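Conserved exported protein (Bacteroides fragilis, PDB 3CLW) is of unknown function but is probably a glycoside hydrolase that cleaves O-glycosidic bonds, and is probably exported. Local coordinates at residues I387-K391 / M392-T396; S300-G303 / H304-F308; G375-G378 / L379-Q382; I9-K12 / Q13-Y16. All coordinates share one frame; numbering follows the deposited sequence. Where two conformers were deposited one is given.

Contact 1: residues I387-K391 / M392-T396; sequences ISTTK and MLWTT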
loop_
_atom_site.group_PDB
_atom_site.type_symbol
_atom_site.label_atom_id
_atom_site.label_comp_id
_atom_site.label_asym_id
_atom_site.label_seq_id
_atom_site.Cartn_x
_atom_site.Cartn_y
_atom_site.Cartn_z
ATOM N N ILE A 387 3.627 20.773 6.646
ATOM C CA ILE A 387 3.330 19.772 5.626
ATOM C C ILE A 387 4.135 20.071 4.338
ATOM O O ILE A 387 4.095 21.184 3.808
ATOM C CB ILE A 387 1.805 19.766 5.346
ATOM C CG1 ILE A 387 1.048 19.399 6.616
ATOM C CG2 ILE A 387 1.442 18.843 4.204
ATOM C CD1 ILE A 387 -0.297 20.061 6.705
ATOM N N SER A 388 4.879 19.078 3.853
ATOM C CA SER A 388 5.577 19.219 2.581
ATOM C C SER A 388 5.232 18.016 1.670
ATOM O O SER A 388 5.469 16.879 2.044
ATOM C CB SER A 388 7.075 19.308 2.892
ATOM O OG SER A 388 7.867 19.342 1.728
ATOM N N THR A 389 4.652 18.248 0.498
ATOM C CA THR A 389 4.384 17.143 -0.433
ATOM C C THR A 389 5.664 16.719 -1.148
ATOM O O THR A 389 6.513 17.556 -1.434
ATOM C CB THR A 389 3.277 17.470 -1.481
ATOM O OG1 THR A 389 3.714 18.529 -2.349
ATOM C CG2 THR A 389 1.997 17.876 -0.781
ATOM N N THR A 390 5.835 15.415 -1.377
ATOM C CA THR A 390 6.978 14.960 -2.125
ATOM C C THR A 390 6.526 14.700 -3.552
ATOM O O THR A 390 5.322 14.711 -3.843
ATOM C CB THR A 390 7.610 13.683 -1.516
ATOM O OG1 THR A 390 6.709 12.587 -1.690
ATOM C CG2 THR A 390 7.932 13.865 -0.040
ATOM N N LYS A 391 7.468 14.495 -4.462
ATOM C CA LYS A 391 7.089 14.136 -5.829
ATOM C C LYS A 391 6.454 12.722 -5.902
ATOM O O LYS A 391 5.776 12.383 -6.891
ATOM C CB LYS A 391 8.288 14.254 -6.768
ATOM C CG LYS A 391 8.763 15.716 -6.962
ATOM C CD LYS A 391 7.753 16.493 -7.808
ATOM C CE LYS A 391 8.140 17.963 -7.934
ATOM N NZ LYS A 391 7.164 18.655 -8.835
ATOM N N MET A 392 6.705 11.923 -4.859
ATOM C CA MET A 392 6.154 10.601 -4.696
ATOM C C MET A 392 4.666 10.748 -4.502
ATOM O O MET A 392 3.909 9.932 -4.996
ATOM C CB MET A 392 6.805 9.850 -3.521
ATOM C CG MET A 392 8.221 9.269 -3.842
ATOM S SD MET A 392 9.243 8.670 -2.492
ATOM C CE MET A 392 9.663 10.243 -1.689
ATOM N N LEU A 393 4.225 11.806 -3.818
ATOM C CA LEU A 393 2.793 11.983 -3.676
ATOM C C LEU A 393 2.193 12.186 -5.056
ATOM O O LEU A 393 1.218 11.549 -5.418
ATOM C CB LEU A 393 2.437 13.154 -2.731
ATOM C CG LEU A 393 0.940 13.335 -2.395
ATOM C CD1 LEU A 393 0.719 14.051 -1.066
ATOM C CD2 LEU A 393 0.228 14.122 -3.483
ATOM N N TRP A 394 2.787 13.084 -5.828
ATOM C CA TRP A 394 2.244 13.444 -7.134
ATOM C C TRP A 394 2.330 12.327 -8.202
ATOM O O TRP A 394 1.404 12.133 -9.004
ATOM C CB TRP A 394 2.821 14.801 -7.563
ATOM C CG TRP A 394 2.475 15.826 -6.509
ATOM C CD1 TRP A 394 3.346 16.462 -5.643
ATOM C CD2 TRP A 394 1.149 16.278 -6.147
ATOM N NE1 TRP A 394 2.629 17.304 -4.819
ATOM C CE2 TRP A 394 1.291 17.185 -5.086
ATOM C CE3 TRP A 394 -0.149 15.984 -6.623
ATOM C CZ2 TRP A 394 0.191 17.833 -4.501
ATOM C CZ3 TRP A 394 -1.223 16.592 -6.041
ATOM C CH2 TRP A 394 -1.056 17.510 -4.976
ATOM N N THR A 395 3.397 11.554 -8.177
ATOM C CA THR A 395 3.519 10.461 -9.144
ATOM C C THR A 395 2.560 9.321 -8.801
ATOM O O THR A 395 2.042 8.665 -9.712
ATOM C CB THR A 395 4.956 9.929 -9.281
ATOM O OG1 THR A 395 5.413 9.423 -8.021
ATOM C CG2 THR A 395 5.894 11.045 -9.766
ATOM N N THR A 396 2.308 9.104 -7.509
ATOM C CA THR A 396 1.246 8.164 -7.090
ATOM C C THR A 396 -0.104 8.661 -7.598
ATOM O O THR A 396 -0.883 7.901 -8.176
ATOM C CB THR A 396 1.169 7.978 -5.561
ATOM O OG1 THR A 396 2.424 7.511 -5.075
ATOM C CG2 THR A 396 0.104 6.959 -5.184
#
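Two first torsions bring Thr389 and Trp394 together: the threonine's OG1 sits between its backbone N and carbonyl carbon (chi1 65°), while the indole's CG lies anti to the Trp394 carbonyl carbon, beside the backbone N (chi1 -58°). The ring edge is thereby turned back along the chain, and Trp394 NE1 donates to Thr389 OG1 at 3.0 Å. The bond is fairly straight, 159° at the hydrogen, and the oxygen lies close to the ring plane. Thr389 CG2 lies 4.0 Å from Leu393 CD1, on the first turn of the helix, and Leu393 CD2 covers one face of the indole, so the ring is fixed both at its edge and over a face.

Thr390 is the N-cap. Its OG1 takes weak bonds from Met392 N (3.2 Å) and Leu393 N (3.4 Å), and is also hydrogen-bonded to Val366 O, which ties the helix start to a neighbouring loop. Met392 CE folds to 3.8 Å from Thr390 OG1. One turn on, Thr395 N donates to Lys391 O at 2.8 Å; the Thr395 hydroxyl has its stronger partner in Gly335 O of helix 328-347. Thr396 N and OG1 reach Met392 O from opposite faces of its carbonyl plane, OG1 at 2.8 Å. Lys391 NZ leads off to Asn472.

Where strand 386-389 passes into helix 391-400, the chemistry thus implies a fixed junction: the N-cap oxygen helps satisfy amides of the first turn, and the indole N-H finds its acceptor five residues back, on the end of the strand.

Contact 2: residues S300-G303 / H304-F308; sequences SANG and HNTKF
Gly303 enters the left-handed helical region (phi 72°, psi 21°) and swings the chain round so that His304 N faces back onto the side chain of Asn302. There Asn302 OD1 accepts from His304 N at 2.9 Å. The donor stands well above the plane of the side-chain carbonyl, so the bond is not made along a lone pair. The same oxygen lies 3.4 Å from His304 CB, where the two side chains cross at about a right angle.

The other arm of the amide reaches farther along the chain. Asn302 ND2 donates to Thr306 OG1 at 2.8 Å, a fairly straight bond (159° at the hydrogen) with the acceptor close to the amide plane. Asn302 ND2 also bonds to Phe256 O, at the end of helix 251-256, while Thr306 OG1 bonds to Asn272 OD1 on the adjacent strand 270-276. Both ends of this pair are therefore tied beyond the turn, which should fix the rotation of the Asn302 amide. A water lies 2.9 Å from Asn302 OD1 and accepts a weak bond from Thr306 N, filling in between the carbonyl arm and the backbone of the returning chain.

The ring closed by Asn302 OD1 and the amide two residues later is an Asx turn. It shapes the short surface connection from helix 285-300 to strand 307-310, which runs parallel between 270-276 and 353-356, a helix-to-strand loop of the kind that links successive units of a TIM barrel, the fold expected of the family 30 glycoside hydrolases.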
loop_
_atom_site.group_PDB
_atom_site.type_symbol
_atom_site.label_atom_id
_atom_site.label_comp_id
_atom_site.label_asym_id
_atom_site.label_seq_id
_atom_site.Cartn_x
_atom_site.Cartn_y
_atom_site.Cartn_z
ATOM N N SER A 300 -1.113 -16.930 -11.431
ATOM C CA SER A 300 -2.242 -17.103 -12.358
ATOM C C SER A 300 -2.488 -18.582 -12.771
ATOM O O SER A 300 -3.576 -18.941 -13.213
ATOM C CB SER A 300 -2.091 -16.201 -13.579
ATOM O OG SER A 300 -1.003 -16.636 -14.378
ATOM N N ALA A 301 -1.485 -19.439 -12.611
ATOM C CA ALA A 301 -1.670 -20.873 -12.891
ATOM C C ALA A 301 -2.321 -21.646 -11.714
ATOM O O ALA A 301 -2.445 -22.865 -11.769
ATOM C CB ALA A 301 -0.332 -21.512 -13.314
ATOM N N ASN A 302 -2.764 -20.947 -10.662
ATOM C CA ASN A 302 -3.430 -21.624 -9.537
ATOM C C ASN A 302 -4.884 -22.037 -9.822
ATOM O O ASN A 302 -5.513 -22.751 -9.028
ATOM C CB ASN A 302 -3.287 -20.796 -8.238
ATOM C CG ASN A 302 -4.392 -19.761 -8.038
ATOM O OD1 ASN A 302 -5.031 -19.316 -8.973
ATOM N ND2 ASN A 302 -4.624 -19.398 -6.787
ATOM N N GLY A 303 -5.417 -21.565 -10.951
ATOM C CA GLY A 303 -6.744 -21.974 -11.409
ATOM C C GLY A 303 -7.872 -21.393 -10.577
ATOM O O GLY A 303 -8.999 -21.901 -10.588
ATOM N N HIS A 304 -7.565 -20.308 -9.863
ATOM C CA HIS A 304 -8.500 -19.748 -8.885
ATOM C C HIS A 304 -8.809 -18.254 -9.021
ATOM O O HIS A 304 -9.628 -17.708 -8.249
ATOM C CB HIS A 304 -7.992 -20.052 -7.491
ATOM C CG HIS A 304 -8.834 -21.034 -6.763
ATOM N ND1 HIS A 304 -8.649 -22.401 -6.868
ATOM C CD2 HIS A 304 -9.868 -20.850 -5.909
ATOM C CE1 HIS A 304 -9.535 -23.017 -6.102
ATOM N NE2 HIS A 304 -10.285 -22.097 -5.509
ATOM N N ASN A 305 -8.156 -17.623 -10.002
ATOM C CA ASN A 305 -8.336 -16.198 -10.279
ATOM C C ASN A 305 -7.932 -15.349 -9.053
ATOM O O ASN A 305 -8.575 -14.355 -8.736
ATOM C CB ASN A 305 -9.784 -15.908 -10.721
ATOM C CG ASN A 305 -9.909 -14.649 -11.585
ATOM O OD1 ASN A 305 -8.988 -14.283 -12.320
ATOM N ND2 ASN A 305 -11.067 -14.001 -11.519
ATOM N N THR A 306 -6.868 -15.755 -8.376
ATOM C CA THR A 306 -6.391 -15.074 -7.185
ATOM C C THR A 306 -5.764 -13.757 -7.565
ATOM O O THR A 306 -4.982 -13.687 -8.491
ATOM C CB THR A 306 -5.423 -15.973 -6.402
ATOM O OG1 THR A 306 -6.134 -17.161 -6.045
ATOM C CG2 THR A 306 -4.882 -15.290 -5.124
ATOM N N LYS A 307 -6.158 -12.706 -6.857
ATOM C CA LYS A 307 -5.546 -11.383 -7.021
ATOM C C LYS A 307 -4.154 -11.256 -6.359
ATOM O O LYS A 307 -3.765 -12.042 -5.488
ATOM C CB LYS A 307 -6.490 -10.304 -6.493
ATOM C CG LYS A 307 -7.716 -10.039 -7.361
ATOM C CD LYS A 307 -8.644 -9.105 -6.665
ATOM C CE LYS A 307 -9.749 -8.668 -7.597
ATOM N NZ LYS A 307 -10.659 -7.673 -6.952
ATOM N N PHE A 308 -3.420 -10.238 -6.796
ATOM C CA PHE A 308 -2.250 -9.782 -6.071
ATOM C C PHE A 308 -2.420 -8.320 -5.579
ATOM O O PHE A 308 -2.991 -7.503 -6.284
ATOM C CB PHE A 308 -0.983 -9.918 -6.943
ATOM C CG PHE A 308 0.264 -9.482 -6.226
ATOM C CD1 PHE A 308 0.787 -10.261 -5.208
ATOM C CD2 PHE A 308 0.861 -8.275 -6.537
ATOM C CE1 PHE A 308 1.921 -9.855 -4.526
ATOM C CE2 PHE A 308 1.975 -7.845 -5.863
ATOM C CZ PHE A 308 2.518 -8.629 -4.853
HETATM O O HOH W 1 -4.908 -16.673 -10.259
#

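Contact 3: residues G375-G378 / L379-Q382; sequences GSNG and LSLQ
Ser380 leans back over Asn377, and its side chain can be traced outward. The CB atom lies 3.4 Å from Asn377 O and 3.6 Å from Asn377 OD1, facing both the backbone and the side-chain oxygen of that residue. With chi1 at 66°, OG is set between the backbone N and the carbonyl carbon of Ser380. This turns the hydroxyl towards Asn377 O, to which it donates; the modelled length of 2.5 Å is very short and its exact value is doubtful. OG also comes within 3.3 Å of Ser376 CB.

Asn377 answers with its own side chain. Its OD1 takes a weak bond from Ser380 N at 2.9 Å, and that amide is shared with a second weak, longer bond to Asn377 O. Asn377 is thus held by Ser380 through both backbone and side chain, though the individual N-H bonds are bent.

One residue on, Leu381 N donates to Gly378 O at 3.2 Å from well above the carbonyl plane, and Leu381 CB packs onto the same oxygen. The side chain of Leu381 goes on to meet Trp89 and Leu362, while Gln382 NE2 bonds to Ser88 OG.

The i to i-3 bonds of Leu381 N and Gln382 N, with the weak one of Ser380 N, mark 379-382 as a short 3-10 helix. It lies in the loop between the antiparallel strands 368-371 and 386-389.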
loop_
_atom_site.group_PDB
_atom_site.type_symbol
_atom_site.label_atom_id
_atom_site.label_comp_id
_atom_site.label_asym_id
_atom_site.label_seq_id
_atom_site.Cartn_x
_atom_site.Cartn_y
_atom_site.Cartn_z
ATOM N N GLY A 375 13.408 25.874 14.172
ATOM C CA GLY A 375 14.128 25.729 15.424
ATOM C C GLY A 375 13.700 24.579 16.330
ATOM O O GLY A 375 14.260 24.410 17.421
ATOM N N SER A 376 12.715 23.789 15.877
ATOM C CA SER A 376 12.103 22.736 16.702
ATOM C C SER A 376 12.700 21.390 16.356
ATOM O O SER A 376 13.279 21.220 15.274
ATOM C CB SER A 376 10.595 22.725 16.511
ATOM O OG SER A 376 10.075 24.053 16.526
ATOM N N ASN A 377 12.573 20.434 17.272
ATOM C CA ASN A 377 13.122 19.097 17.040
ATOM C C ASN A 377 12.071 18.148 16.394
ATOM O O ASN A 377 10.925 18.568 16.107
ATOM C CB ASN A 377 13.736 18.542 18.343
ATOM C CG ASN A 377 12.714 18.370 19.466
ATOM O OD1 ASN A 377 11.498 18.390 19.246
ATOM N ND2 ASN A 377 13.211 18.180 20.686
ATOM N N GLY A 378 12.457 16.894 16.160
ATOM C CA GLY A 378 11.548 15.901 15.561
ATOM C C GLY A 378 10.418 15.484 16.485
ATOM O O GLY A 378 9.320 15.184 16.030
ATOM N N LEU A 379 10.672 15.484 17.791
ATOM C CA LEU A 379 9.634 15.153 18.773
ATOM C C LEU A 379 8.544 16.195 18.832
ATOM O O LEU A 379 7.433 15.879 19.235
ATOM C CB LEU A 379 10.197 14.952 20.182
ATOM C CG LEU A 379 10.751 13.572 20.537
ATOM C CD1 LEU A 379 11.494 13.675 21.878
ATOM C CD2 LEU A 379 9.653 12.486 20.577
ATOM N N SER A 380 8.849 17.429 18.422
ATOM C CA SER A 380 7.844 18.476 18.431
ATOM C C SER A 380 6.739 18.169 17.421
ATOM O O SER A 380 5.637 18.650 17.574
ATOM C CB SER A 380 8.454 19.834 18.127
ATOM O OG SER A 380 8.937 19.834 16.803
ATOM N N LEU A 381 7.067 17.380 16.391
ATOM C CA LEU A 381 6.095 16.935 15.362
ATOM C C LEU A 381 4.947 16.122 15.920
ATOM O O LEU A 381 3.933 15.945 15.218
ATOM C CB LEU A 381 6.783 16.173 14.213
ATOM C CG LEU A 381 7.653 17.053 13.297
ATOM C CD1 LEU A 381 8.550 16.220 12.362
ATOM C CD2 LEU A 381 6.796 18.015 12.499
ATOM N N GLN A 382 5.068 15.638 17.160
ATOM C CA GLN A 382 3.907 15.000 17.832
ATOM C C GLN A 382 2.736 16.003 18.047
ATOM O O GLN A 382 1.546 15.622 18.160
ATOM C CB GLN A 382 4.332 14.326 19.144
ATOM C CG GLN A 382 5.258 13.132 18.921
ATOM C CD GLN A 382 5.574 12.301 20.172
ATOM O OE1 GLN A 382 5.310 12.711 21.300
ATOM N NE2 GLN A 382 6.141 11.111 19.959
#

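Contact 4: residues I9-K12 / Q13-Y16; sequences IIDK and QTVY
Asp11 and Thr14 close a type I beta turn, with an Asx turn overlapping it, at the corner that interrupts strand 6-25. The tight part is the grip of Asp11 on Gln13 and Thr14. Thr14 N donates to Asp11 O at 3.2 Å, while Gln13 N donates to Asp11 OD1 at 3.1 Å. Asp11 CG lies anti to its backbone N (chi1 -180°) and beside the carbonyl carbon, which directs the carboxylate forward along the chain.

The outer side is looser. Lys12 starts away from the turn and extends, its NZ making a long, weak ion pair with Asp457, and the side chain of Gln13 touches Asp11 OD1 through CB. Val15 CG2 rests 3.8 Å from Lys12 O.

Strand 408-414 backs the turn: Asp11 and Thr14 both hydrogen-bond with the backbone of Ala411, so the corner stays attached to one neighbour as the strand changes direction. The hydroxyl completes the inner side, Thr14 OG1 donating to Asp11 OD2 at 2.6 Å; both carboxylate oxygens, OD1 under Gln13 N and OD2 under this hydroxyl, are met from above their plane.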
loop_
_atom_site.group_PDB
_atom_site.type_symbol
_atom_site.label_atom_id
_atom_site.label_comp_id
_atom_site.label_asym_id
_atom_site.label_seq_id
_atom_site.Cartn_x
_atom_site.Cartn_y
_atom_site.Cartn_z
ATOM N N ILE A 9 -1.277 1.716 -29.449
ATOM C CA ILE A 9 -2.672 1.372 -29.696
ATOM C C ILE A 9 -3.270 0.753 -28.458
ATOM O O ILE A 9 -2.737 -0.215 -27.901
ATOM C CB ILE A 9 -2.852 0.448 -30.931
ATOM C CG1 ILE A 9 -2.397 1.176 -32.212
ATOM C CG2 ILE A 9 -4.331 -0.013 -31.077
ATOM C CD1 ILE A 9 -0.950 1.021 -32.563
ATOM N N ILE A 10 -4.365 1.364 -28.021
ATOM C CA ILE A 10 -5.135 0.919 -26.880
ATOM C C ILE A 10 -6.181 -0.079 -27.359
ATOM O O ILE A 10 -6.919 0.188 -28.309
ATOM C CB ILE A 10 -5.796 2.128 -26.198
ATOM C CG1 ILE A 10 -4.699 3.042 -25.612
ATOM C CG2 ILE A 10 -6.853 1.682 -25.152
ATOM C CD1 ILE A 10 -5.197 4.180 -24.740
ATOM N N ASP A 11 -6.254 -1.224 -26.694
ATOM C CA ASP A 11 -7.204 -2.255 -27.076
ATOM C C ASP A 11 -8.207 -2.578 -25.940
ATOM O O ASP A 11 -7.926 -3.343 -25.020
ATOM C CB ASP A 11 -6.426 -3.479 -27.583
ATOM C CG ASP A 11 -7.318 -4.626 -28.014
ATOM O OD1 ASP A 11 -8.544 -4.419 -28.276
ATOM O OD2 ASP A 11 -6.767 -5.745 -28.074
ATOM N N LYS A 12 -9.378 -1.958 -26.027
ATOM C CA LYS A 12 -10.459 -2.149 -25.053
ATOM C C LYS A 12 -10.983 -3.590 -24.958
ATOM O O LYS A 12 -11.692 -3.937 -24.011
ATOM C CB LYS A 12 -11.620 -1.192 -25.351
ATOM C CG LYS A 12 -11.245 0.297 -25.329
ATOM C CD LYS A 12 -12.456 1.171 -25.645
ATOM C CE LYS A 12 -12.076 2.658 -25.712
ATOM N NZ LYS A 12 -13.212 3.549 -26.147
ATOM N N GLN A 13 -10.645 -4.417 -25.948
ATOM C CA GLN A 13 -11.086 -5.801 -25.984
ATOM C C GLN A 13 -10.180 -6.768 -25.234
ATOM O O GLN A 13 -10.596 -7.878 -24.913
ATOM C CB GLN A 13 -11.259 -6.269 -27.423
ATOM C CG GLN A 13 -12.664 -6.678 -27.728
ATOM C CD GLN A 13 -13.541 -5.529 -28.159
ATOM O OE1 GLN A 13 -13.841 -4.622 -27.379
ATOM N NE2 GLN A 13 -13.989 -5.576 -29.417
ATOM N N THR A 14 -8.950 -6.348 -24.963
ATOM C CA THR A 14 -8.009 -7.149 -24.192
ATOM C C THR A 14 -7.952 -6.597 -22.770
ATOM O O THR A 14 -7.381 -5.547 -22.538
ATOM C CB THR A 14 -6.641 -7.128 -24.851
ATOM O OG1 THR A 14 -6.787 -7.534 -26.220
ATOM C CG2 THR A 14 -5.672 -8.052 -24.151
ATOM N N VAL A 15 -8.584 -7.305 -21.845
ATOM C CA VAL A 15 -8.785 -6.863 -20.474
ATOM C C VAL A 15 -7.909 -7.677 -19.499
ATOM O O VAL A 15 -7.828 -8.898 -19.605
ATOM C CB VAL A 15 -10.280 -6.977 -20.086
ATOM C CG1 VAL A 15 -10.529 -6.430 -18.697
ATOM C CG2 VAL A 15 -11.156 -6.226 -21.087
ATOM N N TYR A 16 -7.247 -6.998 -18.566
ATOM C CA TYR A 16 -6.529 -7.674 -17.482
ATOM C C TYR A 16 -7.264 -7.601 -16.130
ATOM O O TYR A 16 -8.472 -7.843 -16.083
ATOM C CB TYR A 16 -5.090 -7.163 -17.402
ATOM C CG TYR A 16 -4.427 -7.257 -18.749
ATOM C CD1 TYR A 16 -4.053 -8.500 -19.283
ATOM C CD2 TYR A 16 -4.218 -6.122 -19.517
ATOM C CE1 TYR A 16 -3.459 -8.591 -20.551
ATOM C CE2 TYR A 16 -3.637 -6.197 -20.769
ATOM C CZ TYR A 16 -3.263 -7.428 -21.288
ATOM O OH TYR A 16 -2.683 -7.477 -22.529
#

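How the contacts relate
Contact 1 is the buried one, its centre about 15 Å from the centre of the chain; contacts 2 and 4 lie at the surface, and contact 3 is partly buried, farther out. Contacts 1 and 3 share a neighbourhood, since the loop holding 375-382 leads into strand 386-389, and their nearest atoms are about 7 Å apart. Contacts 2 and 4 are equally close, and Lys307 makes salt bridges to Glu18 and Asp20 on strand 6-25, the strand of contact 4. Chemistry follows place: contact 1 joins indole and aliphatic packing to a helix cap, contact 3 combines serine and amide bonds in a 3-10 turn, and contacts 2 and 4 both use Asx turns, one with a neutral amide, the other with a carboxylate.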